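Side-chain contacts in Lmo0305 protein (Listeria monocytogenes, PDB 3PJ0), which is of unknown function but belongs to the pyridoxal phosphate-dependent aminotransferase superfamily and carries its cofactor covalently bound: residues I143-R148 against Q153-E158; A179-I184 against E193-L198; G47-D52 against P244-A249. One frame throughout, in Å; residues are numbered along the deposited sequence.

In the fold
From the N terminus, residues 47-52 open interaction 3, which closes only when helix 243-256 returns to helix 48-61 at residues 244-249. Interactions 1 and 2 both nest inside this long loop, one after the other without crossing. Interaction 1 closes a short turn between strand 140-144 and helix 157-170. Interaction 2 then packs the loop after strand 173-178 against helix 192-196. The two touch, with L145 and P146 lying on I184, and their centres are 10 Å apart. Interaction 3 lies with its centre about 30 Å from that of interaction 1, on the other side of the chain's centre, and joins two helices beside the seven-stranded mixed sheet near the second subunit.

Interaction 1: residues I143-R148 against Q153-E158; sequences IELPQR and QLPAFE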
ATOM      1  N   ILE A 143      23.602   1.072   0.754  1.00 10.40           N
ATOM      2  CA  ILE A 143      24.141   1.618   2.004  1.00  9.80           C
ATOM      3  C   ILE A 143      22.974   2.169   2.834  1.00  9.69           C
ATOM      4  O   ILE A 143      22.107   2.866   2.328  1.00  8.44           O
ATOM      5  CB  ILE A 143      25.122   2.794   1.717  1.00 10.12           C
ATOM      6  CG1 ILE A 143      26.245   2.358   0.774  1.00 10.78           C
ATOM      7  CG2 ILE A 143      25.591   3.439   2.996  1.00  9.53           C
ATOM      8  CD1 ILE A 143      27.143   1.224   1.290  1.00 13.96           C
ATOM      9  N   GLU A 144      22.952   1.843   4.119  1.00  9.60           N
ATOM     10  CA  GLU A 144      21.900   2.328   5.042  1.00  8.51           C
ATOM     11  C   GLU A 144      22.539   3.350   6.005  1.00  9.00           C
ATOM     12  O   GLU A 144      23.427   2.993   6.775  1.00  8.44           O
ATOM     13  CB  GLU A 144      21.318   1.145   5.825  1.00  8.93           C
ATOM     14  CG  GLU A 144      20.181   1.507   6.748  1.00  9.53           C
ATOM     15  CD  GLU A 144      19.769   0.362   7.682  1.00 10.54           C
ATOM     16  OE1 GLU A 144      19.613  -0.801   7.217  1.00  8.30           O
ATOM     17  OE2 GLU A 144      19.601   0.661   8.872  1.00 10.81           O
ATOM     18  N   LEU A 145      22.109   4.617   5.910  1.00  8.32           N
ATOM     19  CA  LEU A 145      22.627   5.703   6.743  1.00  9.05           C
ATOM     20  C   LEU A 145      21.524   6.153   7.709  1.00  9.02           C
ATOM     21  O   LEU A 145      20.489   6.656   7.273  1.00  9.96           O
ATOM     22  CB  LEU A 145      23.067   6.906   5.900  1.00  8.71           C
ATOM     23  CG  LEU A 145      24.096   6.691   4.818  1.00  9.37           C
ATOM     24  CD1 LEU A 145      24.315   7.937   3.956  1.00  7.73           C
ATOM     25  CD2 LEU A 145      25.426   6.232   5.425  1.00  8.59           C
ATOM     26  N   PRO A 146      21.700   5.898   9.012  1.00  8.55           N
ATOM     27  CA  PRO A 146      22.764   5.192   9.684  1.00  9.10           C
ATOM     28  C   PRO A 146      22.408   3.721   9.714  1.00  9.11           C
ATOM     29  O   PRO A 146      21.288   3.391   9.319  1.00  9.22           O
ATOM     30  CB  PRO A 146      22.720   5.788  11.085  1.00  9.73           C
ATOM     31  CG  PRO A 146      21.295   6.008  11.322  1.00 10.03           C
ATOM     32  CD  PRO A 146      20.665   6.322   9.973  1.00  9.26           C
ATOM     33  N   GLN A 147      23.295   2.858  10.206  1.00  9.06           N
ATOM     34  CA  GLN A 147      23.026   1.418  10.248  1.00  9.30           C
ATOM     35  C   GLN A 147      22.275   1.125  11.531  1.00 10.37           C
ATOM     36  O   GLN A 147      22.868   0.949  12.602  1.00 10.07           O
ATOM     37  CB  GLN A 147      24.316   0.594  10.169  1.00 10.00           C
ATOM     38  CG  GLN A 147      24.056  -0.872   9.876  1.00 10.18           C
ATOM     39  CD  GLN A 147      23.811  -1.139   8.387  1.00  8.02           C
ATOM     40  OE1 GLN A 147      24.665  -0.839   7.561  1.00 11.28           O
ATOM     41  NE2 GLN A 147      22.639  -1.692   8.043  1.00  9.37           N
ATOM     42  N   ARG A 148      20.959   1.096  11.415  1.00 10.55           N
ATOM     43  CA  ARG A 148      20.092   0.978  12.593  1.00 11.47           C
ATOM     44  C   ARG A 148      20.305  -0.247  13.484  1.00 11.94           C
ATOM     45  O   ARG A 148      20.292  -0.118  14.703  1.00 12.49           O
ATOM     46  CB  ARG A 148      18.635   1.019  12.143  1.00 12.08           C
ATOM     47  CG  ARG A 148      17.603   0.891  13.266  1.00 14.44           C
ATOM     48  CD  ARG A 148      17.108  -0.563  13.473  1.00 16.40           C
ATOM     49  NE  ARG A 148      15.961  -0.536  14.369  1.00 17.94           N
ATOM     50  CZ  ARG A 148      14.957  -1.424  14.436  1.00 22.81           C
ATOM     51  NH1 ARG A 148      14.914  -2.500  13.665  1.00 24.38           N
ATOM     52  NH2 ARG A 148      13.969  -1.221  15.306  1.00 21.15           N
ATOM     53  N   GLN A 153      24.878   3.507  13.452  1.00 10.33           N
ATOM     54  CA  GLN A 153      26.268   3.920  13.198  1.00 10.05           C
ATOM     55  C   GLN A 153      26.464   4.487  11.775  1.00 10.61           C
ATOM     56  O   GLN A 153      25.747   4.099  10.824  1.00  8.16           O
ATOM     57  CB  GLN A 153      27.210   2.733  13.423  1.00 10.12           C
ATOM     58  CG  GLN A 153      27.258   2.154  14.853  1.00 11.61           C
ATOM     59  CD  GLN A 153      28.320   1.076  15.015  1.00 11.91           C
ATOM     60  OE1 GLN A 153      29.467   1.217  14.530  1.00 14.33           O
ATOM     61  NE2 GLN A 153      27.977   0.022  15.742  1.00 12.10           N
ATOM     62  N   LEU A 154      27.464   5.379  11.641  1.00 10.13           N
ATOM     63  CA  LEU A 154      27.779   6.019  10.374  1.00  9.93           C
ATOM     64  C   LEU A 154      29.255   6.005  10.066  1.00 10.37           C
ATOM     65  O   LEU A 154      30.074   6.201  10.951  1.00 10.97           O
ATOM     66  CB  LEU A 154      27.375   7.518  10.431  1.00  9.51           C
ATOM     67  CG  LEU A 154      25.887   7.852  10.418  1.00  9.92           C
ATOM     68  CD1 LEU A 154      25.634   9.332  10.728  1.00  8.10           C
ATOM     69  CD2 LEU A 154      25.299   7.477   9.039  1.00 10.16           C
ATOM     70  N   PRO A 155      29.613   5.804   8.786  1.00 11.31           N
ATOM     71  CA  PRO A 155      30.987   6.031   8.411  1.00 11.92           C
ATOM     72  C   PRO A 155      31.262   7.543   8.345  1.00 12.86           C
ATOM     73  O   PRO A 155      30.340   8.365   8.158  1.00 12.45           O
ATOM     74  CB  PRO A 155      31.060   5.441   7.008  1.00 11.38           C
ATOM     75  CG  PRO A 155      29.695   5.666   6.450  1.00 11.46           C
ATOM     76  CD  PRO A 155      28.785   5.401   7.640  1.00 10.29           C
ATOM     77  N   ALA A 156      32.520   7.918   8.504  1.00 13.52           N
ATOM     78  CA  ALA A 156      32.899   9.306   8.254  1.00 13.70           C
ATOM     79  C   ALA A 156      32.394   9.681   6.843  1.00 13.82           C
ATOM     80  O   ALA A 156      32.354   8.832   5.940  1.00 13.39           O
ATOM     81  CB  ALA A 156      34.404   9.441   8.327  1.00 14.82           C
ATOM     82  N   PHE A 157      32.014  10.943   6.650  1.00 14.03           N
ATOM     83  CA  PHE A 157      31.505  11.356   5.344  1.00 14.09           C
ATOM     84  C   PHE A 157      32.537  11.106   4.234  1.00 14.64           C
ATOM     85  O   PHE A 157      32.197  10.617   3.171  1.00 14.46           O
ATOM     86  CB  PHE A 157      31.015  12.817   5.338  1.00 14.52           C
ATOM     87  CG  PHE A 157      30.169  13.144   4.124  1.00 13.59           C
ATOM     88  CD1 PHE A 157      28.834  12.771   4.081  1.00 13.93           C
ATOM     89  CD2 PHE A 157      30.723  13.766   3.010  1.00 15.88           C
ATOM     90  CE1 PHE A 157      28.054  13.040   2.954  1.00 14.16           C
ATOM     91  CE2 PHE A 157      29.939  14.039   1.878  1.00 15.26           C
ATOM     92  CZ  PHE A 157      28.621  13.663   1.853  1.00 15.44           C
ATOM     93  N   GLU A 158      33.805  11.377   4.515  1.00 15.20           N
ATOM     94  CA  GLU A 158      34.872  11.169   3.524  1.00 15.74           C
ATOM     95  C   GLU A 158      34.956   9.718   3.050  1.00 15.47           C
ATOM     96  O   GLU A 158      35.374   9.439   1.929  1.00 15.30           O
ATOM     97  CB  GLU A 158      36.226  11.635   4.061  1.00 16.76           C
ATOM     98  CG  GLU A 158      36.302  13.142   4.312  1.00 18.28           C
ATOM     99  CD  GLU A 158      35.558  13.591   5.566  1.00 20.61           C
ATOM    100  OE1 GLU A 158      35.177  12.725   6.385  1.00 22.73           O
ATOM    101  OE2 GLU A 158      35.337  14.802   5.719  1.00 21.29           O
TER
HETATM  102  O   HOH W   1      25.846   3.463   7.999  1.00 10.31           O
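The carbonyl oxygen of Q153 is gripped twice: Q147 N donates to Q153 O over 2.8 Å, and a water hydrogen-bonds to the same Q153 O at 2.9 Å. This occurs in the turn of a beta-alpha-beta unit, where the chain leaves strand 140-144 and approaches helix 157-170. The Q147 bond is nearly straight, 166° at the hydrogen, and reaches a lone pair of the carbonyl in its plane. The water also donates to E144 O at 2.8 Å, tying the strand end to the returning chain. Q147 and Q153 form a single antiparallel hydrogen-bonded bridge whose second bond, Q153 N to Q147 O, is weak at 3.4 Å.

Beside this polar seam, L154 lays its CD2 methyl against P146, 3.5 Å from P146 CA. Its CG stands anti to the carbonyl carbon (chi1 -72°), which brings the branch over the proline and toward L145. The two leucines cross at about a right angle, L145 CD2 lying 3.8 Å from L154 CD2, and the same L145 methyl meets the ring of P155. The peptide bond before P146 is cis and kinks the chain between L145 and Q147. L154 also packs on F187 and Y188 of helix 185-188. The turn is pinned from within as well: R148 N donates to E144 OE2 at 2.9 Å, meeting the carboxylate from above its plane.

Interaction 2: residues A179-I184 against E193-L198; sequences ARLWEI and EEICAL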
ATOM      1  N   ALA A 179      15.933   5.455   5.063  1.00  7.56           N
ATOM      2  CA  ALA A 179      14.805   5.377   5.969  1.00  8.49           C
ATOM      3  C   ALA A 179      14.944   6.422   7.092  1.00  9.18           C
ATOM      4  O   ALA A 179      13.939   6.999   7.557  1.00  9.60           O
ATOM      5  CB  ALA A 179      14.718   3.972   6.579  1.00  7.92           C
ATOM      6  N   ARG A 180      16.186   6.635   7.536  1.00  8.90           N
ATOM      7  CA  ARG A 180      16.507   7.606   8.605  1.00  9.53           C
ATOM      8  C   ARG A 180      17.454   8.694   8.114  1.00  9.52           C
ATOM      9  O   ARG A 180      18.314   9.187   8.847  1.00  9.64           O
ATOM     10  CB  ARG A 180      17.101   6.878   9.812  1.00  9.29           C
ATOM     11  CG  ARG A 180      16.096   5.955  10.532  1.00 10.80           C
ATOM     12  CD  ARG A 180      16.731   5.033  11.584  1.00 10.13           C
ATOM     13  NE  ARG A 180      15.671   4.205  12.176  1.00 12.25           N
ATOM     14  CZ  ARG A 180      15.158   3.110  11.616  1.00 10.86           C
ATOM     15  NH1 ARG A 180      15.622   2.633  10.459  1.00 10.98           N
ATOM     16  NH2 ARG A 180      14.179   2.463  12.225  1.00 12.63           N
ATOM     17  N   LEU A 181      17.314   9.074   6.842  1.00  9.61           N
ATOM     18  CA  LEU A 181      18.176  10.139   6.308  1.00  9.24           C
ATOM     19  C   LEU A 181      18.061  11.487   7.025  1.00  8.94           C
ATOM     20  O   LEU A 181      19.070  12.158   7.273  1.00 10.20           O
ATOM     21  CB  LEU A 181      17.867  10.388   4.830  1.00  8.27           C
ATOM     22  CG  LEU A 181      18.652  11.527   4.159  1.00  8.92           C
ATOM     23  CD1 LEU A 181      20.192  11.242   4.135  1.00  9.35           C
ATOM     24  CD2 LEU A 181      18.085  11.718   2.746  1.00  9.41           C
ATOM     25  N   TRP A 182      16.846  11.906   7.311  1.00  8.30           N
ATOM     26  CA  TRP A 182      16.597  13.220   7.880  1.00  9.16           C
ATOM     27  C   TRP A 182      17.341  13.387   9.213  1.00  9.40           C
ATOM     28  O   TRP A 182      17.861  14.449   9.528  1.00  9.77           O
ATOM     29  CB  TRP A 182      15.103  13.441   8.104  1.00  9.60           C
ATOM     30  CG  TRP A 182      14.210  12.995   6.933  1.00  9.33           C
ATOM     31  CD1 TRP A 182      13.298  11.982   6.971  1.00 12.66           C
ATOM     32  CD2 TRP A 182      14.153  13.523   5.600  1.00  9.67           C
ATOM     33  NE1 TRP A 182      12.655  11.860   5.767  1.00 12.56           N
ATOM     34  CE2 TRP A 182      13.172  12.776   4.897  1.00 11.68           C
ATOM     35  CE3 TRP A 182      14.834  14.539   4.924  1.00  9.12           C
ATOM     36  CZ2 TRP A 182      12.862  13.012   3.542  1.00 11.62           C
ATOM     37  CZ3 TRP A 182      14.519  14.777   3.592  1.00 12.30           C
ATOM     38  CH2 TRP A 182      13.528  14.020   2.923  1.00 11.11           C
ATOM     39  N   GLU A 183      17.405  12.293   9.958  1.00  9.36           N
ATOM     40  CA  GLU A 183      18.027  12.273  11.268  1.00  9.79           C
ATOM     41  C   GLU A 183      19.549  12.430  11.287  1.00 10.28           C
ATOM     42  O   GLU A 183      20.107  12.718  12.357  1.00  9.60           O
ATOM     43  CB  GLU A 183      17.687  10.949  11.974  1.00  9.65           C
ATOM     44  CG  GLU A 183      16.230  10.707  12.271  1.00 11.47           C
ATOM     45  CD  GLU A 183      15.443   9.969  11.201  1.00 12.00           C
ATOM     46  OE1 GLU A 183      15.474  10.372  10.030  1.00 10.52           O
ATOM     47  OE2 GLU A 183      14.724   9.009  11.576  1.00 11.07           O
ATOM     48  N   ILE A 184      20.223  12.201  10.151  1.00 10.43           N
ATOM     49  CA  ILE A 184      21.697  12.266  10.100  1.00 11.28           C
ATOM     50  C   ILE A 184      22.307  13.580   9.564  1.00 11.09           C
ATOM     51  O   ILE A 184      23.506  13.805   9.694  1.00 11.34           O
ATOM     52  CB  ILE A 184      22.295  11.056   9.316  1.00 11.87           C
ATOM     53  CG1 ILE A 184      22.058  11.153   7.795  1.00 13.00           C
ATOM     54  CG2 ILE A 184      21.759   9.747   9.864  1.00 12.72           C
ATOM     55  CD1 ILE A 184      22.661  10.036   6.999  1.00 12.10           C
ATOM     56  N   GLU A 193      20.376  16.833   0.114  1.00 11.15           N
ATOM     57  CA  GLU A 193      20.855  16.859  -1.270  1.00 11.05           C
ATOM     58  C   GLU A 193      22.320  16.449  -1.370  1.00 11.38           C
ATOM     59  O   GLU A 193      22.699  15.658  -2.236  1.00 11.56           O
ATOM     60  CB  GLU A 193      20.645  18.249  -1.893  1.00 12.11           C
ATOM     61  CG  GLU A 193      21.188  18.383  -3.290  1.00 14.47           C
ATOM     62  CD  GLU A 193      20.793  19.690  -3.984  1.00 20.87           C
ATOM     63  OE1 GLU A 193      20.253  20.602  -3.332  1.00 23.09           O
ATOM     64  OE2 GLU A 193      21.042  19.792  -5.202  1.00 24.24           O
ATOM     65  N   GLU A 194      23.155  17.003  -0.499  1.00 10.80           N
ATOM     66  CA  GLU A 194      24.588  16.684  -0.513  1.00 11.23           C
ATOM     67  C   GLU A 194      24.841  15.208  -0.294  1.00 10.98           C
ATOM     68  O   GLU A 194      25.610  14.604  -1.030  1.00 12.04           O
ATOM     69  CB  GLU A 194      25.360  17.496   0.528  1.00 12.20           C
ATOM     70  CG  GLU A 194      25.585  18.917   0.121  1.00 13.10           C
ATOM     71  CD  GLU A 194      26.396  19.684   1.137  1.00 13.82           C
ATOM     72  OE1 GLU A 194      25.853  20.016   2.218  1.00 15.06           O
ATOM     73  OE2 GLU A 194      27.581  19.927   0.865  1.00 15.23           O
ATOM     74  N   ILE A 195      24.161  14.619   0.687  1.00  9.21           N
ATOM     75  CA  ILE A 195      24.312  13.198   0.985  1.00  9.16           C
ATOM     76  C   ILE A 195      23.815  12.349  -0.198  1.00  9.20           C
ATOM     77  O   ILE A 195      24.501  11.433  -0.656  1.00  9.29           O
ATOM     78  CB  ILE A 195      23.541  12.826   2.293  1.00  9.03           C
ATOM     79  CG1 ILE A 195      24.145  13.550   3.501  1.00 10.55           C
ATOM     80  CG2 ILE A 195      23.569  11.316   2.605  1.00  8.06           C
ATOM     81  CD1 ILE A 195      23.223  13.510   4.743  1.00  8.67           C
ATOM     82  N   CYS A 196      22.633  12.689  -0.704  1.00  9.19           N
ATOM     83  CA  CYS A 196      22.034  11.939  -1.806  1.00 10.04           C
ATOM     84  C   CYS A 196      22.787  12.067  -3.136  1.00 10.59           C
ATOM     85  O   CYS A 196      22.631  11.194  -4.018  1.00 10.07           O
ATOM     86  CB  CYS A 196      20.589  12.354  -2.014  1.00  9.32           C
ATOM     87  SG  CYS A 196      19.502  11.868  -0.661  1.00 10.75           S
ATOM     88  N   ALA A 197      23.569  13.140  -3.285  1.00 10.83           N
ATOM     89  CA  ALA A 197      24.357  13.376  -4.509  1.00 11.24           C
ATOM     90  C   ALA A 197      25.396  12.286  -4.781  1.00 11.86           C
ATOM     91  O   ALA A 197      25.904  12.175  -5.912  1.00 11.92           O
ATOM     92  CB  ALA A 197      25.052  14.752  -4.475  1.00 11.58           C
ATOM     93  N   LEU A 198      25.739  11.515  -3.750  1.00 10.59           N
ATOM     94  CA  LEU A 198      26.734  10.464  -3.903  1.00 11.29           C
ATOM     95  C   LEU A 198      26.104   9.147  -4.379  1.00 10.52           C
ATOM     96  O   LEU A 198      26.826   8.178  -4.620  1.00 11.09           O
ATOM     97  CB  LEU A 198      27.435  10.221  -2.563  1.00 10.73           C
ATOM     98  CG  LEU A 198      28.214  11.379  -1.946  1.00 11.94           C
ATOM     99  CD1 LEU A 198      28.770  10.909  -0.569  1.00 12.33           C
ATOM    100  CD2 LEU A 198      29.319  11.796  -2.877  1.00 13.75           C
TER
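L181 and I195 run alongside one another, pointing opposite ways, each extending from its own backbone toward the other. L181 has CG anti to the backbone N (chi1 177°), and its two methyls divide the opposite surface. CD1 of L181 nestles between two branches of I195, 3.7 Å from I195 CG2 and 3.8 Å from I195 CD1. CD2 of L181 instead meets the sulfur of C196 at 3.7 Å. I184 comes in at a slant, three residues further on, its CG1 4.0 Å from I195 CD1, so that I195 CD1 is shared between I184 and L181.

This is core packing between the loop after strand 173-178 and helix 192-196. Helix 48-61 adds L61, which touches both L181 and C196, while on strand 201-205 V202 touches C196 and V204 touches L181. On the same loop R180 is bonded through NH1 to O3 of the cofactor-bearing modified residue at position 208, so the segment packed here also reaches the cofactor.

No hydrogen bond crosses between the segments. The contact is held by apolar burial and van der Waals contact of methyl, methylene and thiol groups, with no directional bond to fix it.

Interaction 3: residues G47-D52 against P244-A249; sequences GAVIED and PYILSA
V49 and I50 of helix 48-61 face I246 and L247 of helix 243-256, with the short helical segments crossing at 51° and their axes 10.0 Å apart at the closest point. V49 holds CG1 between its backbone N and carbonyl carbon (chi1 60°), which leaves CG2 anti to the N and directed at the other helix. That methyl lies 3.7 Å from L247 CD2, the two side chains meeting at about a right angle, and 4.1 Å from I246 CG2.

I246 is the wedge of the contact. With CG1 anti to the carbonyl carbon (chi1 -65°), its CG2 lies anti to the backbone N and rests 3.6 Å from the backbone oxygen V49 O, while CG1 carries CD1 across to I50. There I246 CD1 sits 3.5 Å from I50 CB. I50 was modelled in two conformers, and the outer part of its side chain is left aside here. F68 of strand 65-69 packs on both isoleucines, and F53, a turn along helix 48-61, flanks I246.

Both helices are also stitched internally. G47, at the N-cap position, donates its N to E51 OE2 at 3.0 Å, and S248 OG donates to P244 O at 2.7 Å, on a lone pair in the carbonyl plane. Toward the dimer interface, Y245, itself modelled in two conformers, meets Y245 of the second subunit in one of them, and L247 touches V25 of that subunit.

With no hydrogen bond between the segments, aliphatic branches carry the joint, and V49 O takes part as a packing surface for a methyl.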
ATOM      1  N   GLY A  47      -2.235  13.478 -10.402  1.00 14.09           N
ATOM      2  CA  GLY A  47      -3.005  14.478  -9.683  1.00 13.96           C
ATOM      3  C   GLY A  47      -2.142  15.376  -8.826  1.00 13.75           C
ATOM      4  O   GLY A  47      -1.132  14.940  -8.265  1.00 12.51           O
ATOM      5  N   ALA A  48      -2.566  16.623  -8.648  1.00 14.06           N
ATOM      6  CA  ALA A  48      -1.738  17.568  -7.894  1.00 13.53           C
ATOM      7  C   ALA A  48      -1.282  17.071  -6.523  1.00 13.30           C
ATOM      8  O   ALA A  48      -0.124  17.245  -6.170  1.00 13.39           O
ATOM      9  CB  ALA A  48      -2.464  18.935  -7.746  1.00 15.10           C
ATOM     10  N   VAL A  49      -2.166  16.433  -5.751  1.00 12.16           N
ATOM     11  CA  VAL A  49      -1.788  16.076  -4.382  1.00 12.01           C
ATOM     12  C   VAL A  49      -0.544  15.167  -4.350  1.00 11.25           C
ATOM     13  O   VAL A  49       0.343  15.410  -3.545  1.00 10.48           O
ATOM     14  CB  VAL A  49      -2.948  15.512  -3.506  1.00 11.79           C
ATOM     15  CG1 VAL A  49      -3.540  14.251  -4.083  1.00 14.35           C
ATOM     16  CG2 VAL A  49      -2.441  15.224  -2.081  1.00 14.34           C
ATOM     17  N   ILE A  50      -0.465  14.183  -5.251  1.00 10.41           N
ATOM     18  CA  ILE A  50       0.690  13.294  -5.299  1.00 11.08           C
ATOM     19  C   ILE A  50       1.853  13.908  -6.082  1.00 11.73           C
ATOM     20  O   ILE A  50       3.005  13.862  -5.640  1.00 12.24           O
ATOM     21  CB  ILE A  50       0.325  11.870  -5.833  0.58 10.66           C
ATOM     22  CG1 ILE A  50       1.530  10.920  -5.670  0.58 11.48           C
ATOM     23  CG2 ILE A  50      -0.168  11.918  -7.289  0.58 11.45           C
ATOM     24  CD1 ILE A  50       1.242   9.473  -6.075  0.58 10.52           C
ATOM     25  N   GLU A  51       1.567  14.505  -7.228  1.00 12.85           N
ATOM     26  CA  GLU A  51       2.624  15.090  -8.070  1.00 13.25           C
ATOM     27  C   GLU A  51       3.375  16.218  -7.388  1.00 12.98           C
ATOM     28  O   GLU A  51       4.607  16.297  -7.507  1.00 12.44           O
ATOM     29  CB  GLU A  51       2.052  15.587  -9.397  1.00 13.92           C
ATOM     30  CG  GLU A  51       1.484  14.480 -10.230  1.00 17.05           C
ATOM     31  CD  GLU A  51       0.996  14.949 -11.583  1.00 22.44           C
ATOM     32  OE1 GLU A  51       1.628  15.902 -12.117  1.00 25.86           O
ATOM     33  OE2 GLU A  51       0.022  14.340 -12.104  1.00 19.26           O
ATOM     34  N   ASP A  52       2.656  17.092  -6.679  1.00 12.95           N
ATOM     35  CA  ASP A  52       3.303  18.174  -5.959  1.00 13.94           C
ATOM     36  C   ASP A  52       4.221  17.640  -4.852  1.00 13.41           C
ATOM     37  O   ASP A  52       5.292  18.190  -4.642  1.00 12.78           O
ATOM     38  CB  ASP A  52       2.294  19.147  -5.370  1.00 14.84           C
ATOM     39  CG  ASP A  52       1.486  19.890  -6.449  1.00 16.38           C
ATOM     40  OD1 ASP A  52       1.731  19.701  -7.639  1.00 19.92           O
ATOM     41  OD2 ASP A  52       0.558  20.610  -6.080  1.00 20.91           O
ATOM     42  N   PRO A 244      -4.249   9.710   1.811  1.00  9.29           N
ATOM     43  CA  PRO A 244      -4.183   9.689   3.276  1.00  9.23           C
ATOM     44  C   PRO A 244      -2.760   9.664   3.833  1.00  9.23           C
ATOM     45  O   PRO A 244      -2.479  10.304   4.870  1.00  9.68           O
ATOM     46  CB  PRO A 244      -4.988   8.428   3.659  1.00  9.66           C
ATOM     47  CG  PRO A 244      -5.946   8.223   2.510  1.00  9.90           C
ATOM     48  CD  PRO A 244      -5.156   8.678   1.291  1.00  9.89           C
ATOM     49  N   TYR A 245      -1.878   8.947   3.148  1.00  8.41           N
ATOM     50  CA  TYR A 245      -0.475   8.855   3.531  0.50  8.66           C
ATOM     51  C   TYR A 245       0.312  10.048   2.992  1.00  8.70           C
ATOM     52  O   TYR A 245       1.203  10.522   3.643  1.00  8.75           O
ATOM     53  CB  TYR A 245       0.172   7.542   3.050  0.50  9.01           C
ATOM     54  CG  TYR A 245      -0.452   6.282   3.583  0.50  8.83           C
ATOM     55  CD1 TYR A 245      -0.810   6.162   4.919  0.50 10.34           C
ATOM     56  CD2 TYR A 245      -0.649   5.190   2.759  0.50 10.97           C
ATOM     57  CE1 TYR A 245      -1.391   4.987   5.408  0.50 11.30           C
ATOM     58  CE2 TYR A 245      -1.216   4.006   3.242  0.50 12.03           C
ATOM     59  CZ  TYR A 245      -1.579   3.917   4.564  0.50 11.65           C
ATOM     60  OH  TYR A 245      -2.142   2.751   5.028  0.50 11.03           O
ATOM     61  N   ILE A 246      -0.029  10.559   1.806  1.00  8.49           N
ATOM     62  CA  ILE A 246       0.715  11.735   1.266  1.00  8.50           C
ATOM     63  C   ILE A 246       0.480  12.980   2.124  1.00  8.99           C
ATOM     64  O   ILE A 246       1.428  13.651   2.565  1.00  8.07           O
ATOM     65  CB  ILE A 246       0.326  12.060  -0.204  1.00  8.03           C
ATOM     66  CG1 ILE A 246       0.738  10.917  -1.135  1.00  8.71           C
ATOM     67  CG2 ILE A 246       1.002  13.369  -0.706  1.00  9.09           C
ATOM     68  CD1 ILE A 246      -0.043  10.950  -2.445  1.00  9.39           C
ATOM     69  N   LEU A 247      -0.786  13.277   2.394  1.00  9.14           N
ATOM     70  CA  LEU A 247      -1.100  14.447   3.246  1.00  9.43           C
ATOM     71  C   LEU A 247      -0.451  14.384   4.639  1.00  9.84           C
ATOM     72  O   LEU A 247       0.069  15.411   5.130  1.00 10.42           O
ATOM     73  CB  LEU A 247      -2.596  14.691   3.338  1.00  9.41           C
ATOM     74  CG  LEU A 247      -3.269  15.052   1.995  1.00 10.34           C
ATOM     75  CD1 LEU A 247      -4.787  15.001   2.145  1.00 11.47           C
ATOM     76  CD2 LEU A 247      -2.777  16.411   1.355  1.00 13.67           C
ATOM     77  N   SER A 248      -0.551  13.222   5.301  1.00 10.15           N
ATOM     78  CA  SER A 248       0.063  13.038   6.608  1.00  9.99           C
ATOM     79  C   SER A 248       1.591  13.090   6.518  1.00 10.17           C
ATOM     80  O   SER A 248       2.228  13.660   7.417  1.00 10.54           O
ATOM     81  CB  SER A 248      -0.407  11.751   7.300  1.00  9.11           C
ATOM     82  OG  SER A 248      -0.264  10.640   6.450  1.00 10.39           O
ATOM     83  N   ALA A 249       2.173  12.523   5.455  1.00  9.99           N
ATOM     84  CA  ALA A 249       3.649  12.578   5.270  1.00 10.01           C
ATOM     85  C   ALA A 249       4.106  14.014   5.148  1.00  9.17           C
ATOM     86  O   ALA A 249       5.009  14.439   5.839  1.00  9.87           O
ATOM     87  CB  ALA A 249       4.106  11.779   4.018  1.00  9.20           C
TER